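Local coordinates for 14L protein (Yaba-like disease virus, PDB 4EKX) that probably binds and sequesters the host cytokine interleukin-18 through an immunoglobulin-like domain, as viral interleukin-18-binding proteins do, at residues 86-91 and 103-108; 35-40 and 73-78. The protein carries 2 engineered substitutions. One frame throughout, in Å; residues are numbered along the deposited sequence.

Interaction 1: 86-91 and 103-108; sequences NEKLTC and SVILSK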
loop_
_atom_site.group_PDB
_atom_site.type_symbol
_atom_site.label_atom_id
_atom_site.label_comp_id
_atom_site.label_asym_id
_atom_site.label_seq_id
_atom_site.Cartn_x
_atom_site.Cartn_y
_atom_site.Cartn_z
ATOM N N ASN D 86 -6.382 -21.709 10.445
ATOM C CA ASN D 86 -7.760 -21.847 10.907
ATOM C C ASN D 86 -8.155 -20.852 12.004
ATOM O O ASN D 86 -9.305 -20.829 12.444
ATOM C CB ASN D 86 -8.019 -23.278 11.385
ATOM C CG ASN D 86 -7.913 -24.294 10.265
ATOM O OD1 ASN D 86 -8.154 -23.975 9.100
ATOM N ND2 ASN D 86 -7.553 -25.526 10.613
ATOM N N GLU D 87 -7.199 -20.029 12.425
ATOM C CA GLU D 87 -7.401 -19.078 13.514
ATOM C C GLU D 87 -8.307 -17.934 13.074
ATOM O O GLU D 87 -8.164 -17.414 11.964
ATOM C CB GLU D 87 -6.048 -18.517 13.960
ATOM C CG GLU D 87 -6.080 -17.668 15.219
ATOM C CD GLU D 87 -6.196 -18.505 16.474
ATOM O OE1 GLU D 87 -5.261 -19.287 16.761
ATOM O OE2 GLU D 87 -7.229 -18.388 17.162
ATOM N N LYS D 88 -9.246 -17.554 13.933
ATOM C CA LYS D 88 -10.038 -16.348 13.681
ATOM C C LYS D 88 -9.222 -15.104 14.016
ATOM O O LYS D 88 -8.905 -14.853 15.178
ATOM C CB LYS D 88 -11.346 -16.359 14.482
ATOM C CG LYS D 88 -12.260 -15.160 14.179
ATOM C CD LYS D 88 -13.571 -15.281 14.933
ATOM C CE LYS D 88 -14.437 -14.049 14.745
ATOM N NZ LYS D 88 -15.705 -14.151 15.512
ATOM N N LEU D 89 -8.902 -14.315 12.991
ATOM C CA LEU D 89 -8.066 -13.137 13.163
ATOM C C LEU D 89 -8.917 -11.868 13.059
ATOM O O LEU D 89 -9.600 -11.645 12.062
ATOM C CB LEU D 89 -6.949 -13.120 12.115
ATOM C CG LEU D 89 -6.136 -14.423 12.006
ATOM C CD1 LEU D 89 -5.176 -14.362 10.819
ATOM C CD2 LEU D 89 -5.375 -14.703 13.288
ATOM N N THR D 90 -8.875 -11.045 14.096
ATOM C CA THR D 90 -9.743 -9.871 14.150
ATOM C C THR D 90 -8.968 -8.566 14.080
ATOM O O THR D 90 -7.984 -8.383 14.792
ATOM C CB THR D 90 -10.579 -9.882 15.445
ATOM O OG1 THR D 90 -11.410 -11.047 15.461
ATOM C CG2 THR D 90 -11.450 -8.624 15.552
ATOM N N CYS D 91 -9.404 -7.654 13.214
ATOM C CA CYS D 91 -8.905 -6.282 13.295
ATOM C C CYS D 91 -9.937 -5.348 13.924
ATOM O O CYS D 91 -11.118 -5.381 13.587
ATOM C CB CYS D 91 -8.423 -5.727 11.956
ATOM S SG CYS D 91 -7.590 -4.112 12.216
ATOM N N SER D 103 -13.198 -9.629 10.850
ATOM C CA SER D 103 -12.376 -10.803 11.099
ATOM C C SER D 103 -12.254 -11.653 9.854
ATOM O O SER D 103 -13.004 -11.480 8.892
ATOM C CB SER D 103 -12.934 -11.628 12.267
ATOM O OG SER D 103 -14.208 -12.163 11.955
ATOM N N VAL D 104 -11.287 -12.562 9.877
ATOM C CA VAL D 104 -11.074 -13.472 8.765
ATOM C C VAL D 104 -10.454 -14.765 9.273
ATOM O O VAL D 104 -9.688 -14.764 10.242
ATOM C CB VAL D 104 -10.165 -12.834 7.676
ATOM C CG1 VAL D 104 -8.791 -12.496 8.243
ATOM C CG2 VAL D 104 -10.042 -13.757 6.461
ATOM N N ILE D 105 -10.829 -15.867 8.632
ATOM C CA ILE D 105 -10.182 -17.150 8.829
ATOM C C ILE D 105 -9.578 -17.516 7.481
ATOM O O ILE D 105 -10.298 -17.793 6.523
ATOM C CB ILE D 105 -11.182 -18.222 9.292
ATOM C CG1 ILE D 105 -11.676 -17.896 10.704
ATOM C CG2 ILE D 105 -10.550 -19.630 9.246
ATOM C CD1 ILE D 105 -12.760 -18.820 11.202
ATOM N N LEU D 106 -8.254 -17.492 7.411
ATOM C CA LEU D 106 -7.550 -17.635 6.142
ATOM C C LEU D 106 -7.874 -18.900 5.345
ATOM O O LEU D 106 -8.033 -18.834 4.130
ATOM C CB LEU D 106 -6.040 -17.474 6.349
ATOM C CG LEU D 106 -5.728 -16.044 6.810
ATOM C CD1 LEU D 106 -4.288 -15.907 7.297
ATOM C CD2 LEU D 106 -6.034 -15.062 5.679
ATOM N N SER D 107 -7.982 -20.046 6.011
ATOM C CA SER D 107 -8.253 -21.290 5.291
ATOM C C SER D 107 -9.533 -21.187 4.460
ATOM O O SER D 107 -9.658 -21.831 3.419
ATOM C CB SER D 107 -8.327 -22.486 6.252
ATOM O OG SER D 107 -9.331 -22.284 7.235
ATOM N N LYS D 108 -10.475 -20.375 4.922
ATOM C CA LYS D 108 -11.734 -20.178 4.222
ATOM C C LYS D 108 -11.531 -19.383 2.942
ATOM O O LYS D 108 -12.149 -19.667 1.927
ATOM C CB LYS D 108 -12.737 -19.456 5.114
ATOM C CG LYS D 108 -13.213 -20.263 6.306
HETATM O O HOH W 1 -6.431 -17.377 9.722
#
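L89 and L106 meet on the buried face, where CD1 of L89 lies 3.9 Å from CD1 of L106 and the two side chains cross at about a right angle. T90 and S103, a non-hydrogen-bonded pair, point to the other face. There K88 runs alongside S103: with K88 CG set opposite the backbone N (chi1 -176°) and the chain extended beyond it, CE comes within 3.4 Å of S103 OG. I105 uses both of its branches, CG1 lying 3.7 Å from K88 CA and CG2 3.6 Å from N86 O. Behind these side chains L89 and V104 form an antiparallel hydrogen-bonded pair; L89 N donates to V104 O at 2.9 Å in a nearly straight bond (171°), and V104 N returns one to L89 O in a more bent bond (147°). Farther along, where hairpin strand 100-104 gives way to helix 106-110, a water accepts from L106 N (2.9 Å) and lies 2.8 Å from E87 O, linking the two. S107 OG donates to N86 OD1 (2.8 Å) within the amide's carbonyl plane. Where direct backbone pairing stops, then, the water and this side-chain bond connect the segments.

Interaction 2: 35-40 and 73-78; sequences VYWIIG and ADLILT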
loop_
_atom_site.group_PDB
_atom_site.type_symbol
_atom_site.label_atom_id
_atom_site.label_comp_id
_atom_site.label_asym_id
_atom_site.label_seq_id
_atom_site.Cartn_x
_atom_site.Cartn_y
_atom_site.Cartn_z
ATOM N N VAL D 35 -6.122 1.228 14.619
ATOM C CA VAL D 35 -6.495 -0.167 14.426
ATOM C C VAL D 35 -5.384 -1.097 14.908
ATOM O O VAL D 35 -4.213 -0.724 14.963
ATOM C CB VAL D 35 -6.834 -0.489 12.953
ATOM C CG1 VAL D 35 -8.082 0.290 12.496
ATOM C CG2 VAL D 35 -5.639 -0.187 12.042
ATOM N N TYR D 36 -5.767 -2.307 15.291
ATOM C CA TYR D 36 -4.778 -3.332 15.642
ATOM C C TYR D 36 -5.429 -4.690 15.624
ATOM O O TYR D 36 -6.657 -4.810 15.535
ATOM C CB TYR D 36 -4.189 -3.086 17.027
ATOM C CG TYR D 36 -5.232 -3.057 18.116
ATOM C CD1 TYR D 36 -5.947 -1.881 18.395
ATOM C CD2 TYR D 36 -5.509 -4.197 18.875
ATOM C CE1 TYR D 36 -6.906 -1.848 19.401
ATOM C CE2 TYR D 36 -6.473 -4.168 19.876
ATOM C CZ TYR D 36 -7.168 -2.989 20.136
ATOM O OH TYR D 36 -8.126 -2.933 21.129
ATOM N N TRP D 37 -4.594 -5.715 15.742
ATOM C CA TRP D 37 -5.050 -7.080 15.607
ATOM C C TRP D 37 -5.238 -7.790 16.955
ATOM O O TRP D 37 -4.523 -7.518 17.927
ATOM C CB TRP D 37 -4.058 -7.856 14.727
ATOM C CG TRP D 37 -4.115 -7.428 13.269
ATOM C CD1 TRP D 37 -3.407 -6.418 12.669
ATOM C CD2 TRP D 37 -4.949 -7.989 12.261
ATOM N NE1 TRP D 37 -3.750 -6.325 11.330
ATOM C CE2 TRP D 37 -4.699 -7.277 11.057
ATOM C CE3 TRP D 37 -5.891 -9.026 12.250
ATOM C CZ2 TRP D 37 -5.328 -7.599 9.857
ATOM C CZ3 TRP D 37 -6.531 -9.330 11.059
ATOM C CH2 TRP D 37 -6.247 -8.615 9.877
ATOM N N ILE D 38 -6.230 -8.681 16.990
ATOM C CA ILE D 38 -6.435 -9.612 18.097
ATOM C C ILE D 38 -6.468 -11.012 17.494
ATOM O O ILE D 38 -7.201 -11.268 16.531
ATOM C CB ILE D 38 -7.749 -9.329 18.855
ATOM C CG1 ILE D 38 -7.685 -7.942 19.518
ATOM C CG2 ILE D 38 -8.015 -10.435 19.896
ATOM C CD1 ILE D 38 -8.956 -7.541 20.301
ATOM N N ILE D 39 -5.644 -11.893 18.051
ATOM C CA ILE D 39 -5.491 -13.262 17.557
ATOM C C ILE D 39 -6.350 -14.164 18.422
ATOM O O ILE D 39 -6.124 -14.288 19.632
ATOM C CB ILE D 39 -4.029 -13.720 17.639
ATOM C CG1 ILE D 39 -3.095 -12.667 17.042
ATOM C CG2 ILE D 39 -3.836 -15.072 16.942
ATOM C CD1 ILE D 39 -3.456 -12.253 15.609
ATOM N N GLY D 40 -7.355 -14.776 17.805
ATOM C CA GLY D 40 -8.319 -15.566 18.539
ATOM C C GLY D 40 -9.185 -14.678 19.412
ATOM O O GLY D 40 -9.475 -13.532 19.058
ATOM N N ALA D 73 -2.922 -1.243 10.316
ATOM C CA ALA D 73 -2.067 -2.222 10.975
ATOM C C ALA D 73 -1.953 -3.432 10.079
ATOM O O ALA D 73 -2.970 -4.006 9.685
ATOM C CB ALA D 73 -2.629 -2.613 12.344
ATOM N N ASP D 74 -0.725 -3.819 9.753
ATOM C CA ASP D 74 -0.514 -5.057 9.003
ATOM C C ASP D 74 -0.157 -6.198 9.963
ATOM O O ASP D 74 0.576 -6.009 10.950
ATOM C CB ASP D 74 0.589 -4.908 7.948
ATOM C CG ASP D 74 0.211 -3.956 6.813
ATOM O OD1 ASP D 74 -0.964 -3.535 6.719
ATOM O OD2 ASP D 74 1.105 -3.638 6.000
ATOM N N LEU D 75 -0.678 -7.380 9.657
ATOM C CA LEU D 75 -0.340 -8.579 10.414
ATOM C C LEU D 75 0.428 -9.507 9.474
ATOM O O LEU D 75 -0.031 -9.813 8.368
ATOM C CB LEU D 75 -1.608 -9.247 10.950
ATOM C CG LEU D 75 -1.408 -10.473 11.853
ATOM C CD1 LEU D 75 -0.778 -10.075 13.191
ATOM C CD2 LEU D 75 -2.744 -11.172 12.075
ATOM N N ILE D 76 1.615 -9.916 9.905
ATOM C CA ILE D 76 2.499 -10.708 9.061
ATOM C C ILE D 76 2.622 -12.096 9.661
ATOM O O ILE D 76 2.966 -12.239 10.836
ATOM C CB ILE D 76 3.911 -10.082 8.938
ATOM C CG1 ILE D 76 3.835 -8.676 8.350
ATOM C CG2 ILE D 76 4.826 -10.960 8.082
ATOM C CD1 ILE D 76 3.731 -7.596 9.384
ATOM N N LEU D 77 2.308 -13.105 8.853
ATOM C CA LEU D 77 2.367 -14.494 9.287
ATOM C C LEU D 77 3.522 -15.177 8.588
ATOM O O LEU D 77 3.669 -15.086 7.363
ATOM C CB LEU D 77 1.079 -15.244 8.933
ATOM C CG LEU D 77 -0.170 -14.986 9.776
ATOM C CD1 LEU D 77 -0.621 -13.544 9.636
ATOM C CD2 LEU D 77 -1.283 -15.941 9.366
ATOM N N THR D 78 4.337 -15.863 9.378
ATOM C CA THR D 78 5.437 -16.656 8.865
ATOM C C THR D 78 5.404 -18.026 9.526
ATOM O O THR D 78 4.742 -18.216 10.553
ATOM C CB THR D 78 6.793 -15.997 9.159
ATOM O OG1 THR D 78 6.855 -15.623 10.544
ATOM C CG2 THR D 78 6.985 -14.769 8.286
#
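A73 pushes its methyl into a shallow hollow formed by the strand facing it: V35 O, 3.6 Å from A73 CB, makes the nearest wall, V35 CG2 and W37 CD1 complete the sides, and the backbone of Y36 is the floor. The backbones are closer at this end, with the CA atoms of Y36 and A73 5.5 Å apart against 7.2 Å for those of W37 and L75. V35 answers from its own side, its CG2 resting 3.4 Å from A73 N. Next along, the W37 indole is the large projection. Its ring edge turns to the opposing backbone, where NE1 donates to A73 O at 2.9 Å in a fairly straight bond. The oxygen lies near the ring plane, yet the donor stands well above the plane of that carbonyl and so does not sit on a lone pair. The two strands belong to different sheets of a beta sandwich, inclined at 31° to each other. This is the immunoglobulin-like pattern, in which a core tryptophan packs beside the disulfide linking the sheets; here W37 touches C23, which is bonded to C91. L75 covers one face of the indole. Its CB stands 3.6 Å from the centroid of the five-membered ring and only 6° off the normal, a CH-pi contact. Because chi1 of -176° swings CG to the far side from the backbone N, the leucine continues over the ring system, bringing CD2 to 3.8 Å from W37 CE3. That same methyl meets I39 CD1 tip to tip at 3.8 Å, and thus fits into the notch between the indole and the isoleucine. V45 and L21 add to the surroundings, the former against L75 and the latter against W37, while D74 points away from the interface and takes its polar partners, R72 and Y59, elsewhere.

Interaction 2 lies in the core, with every touching residue buried, and holds one sheet against the other. Interaction 1 is partly exposed and joins neighbouring strands within a single sheet before running out into helix 106-110. The chemistry follows: backbone hydrogen bonds, a water and polar side chains close interaction 1, which also has an apolar side at L89 and L106, whereas apolar side chains and one indole N-H close interaction 2. Strands 34-39 and 89-94 are neighbours, so the contacts meet directly; I38 N lies 2.8 Å from T90 O, a probable hydrogen bond. L89 also packs on W37 and I39, carrying the buried side of interaction 1 into the sandwich interior.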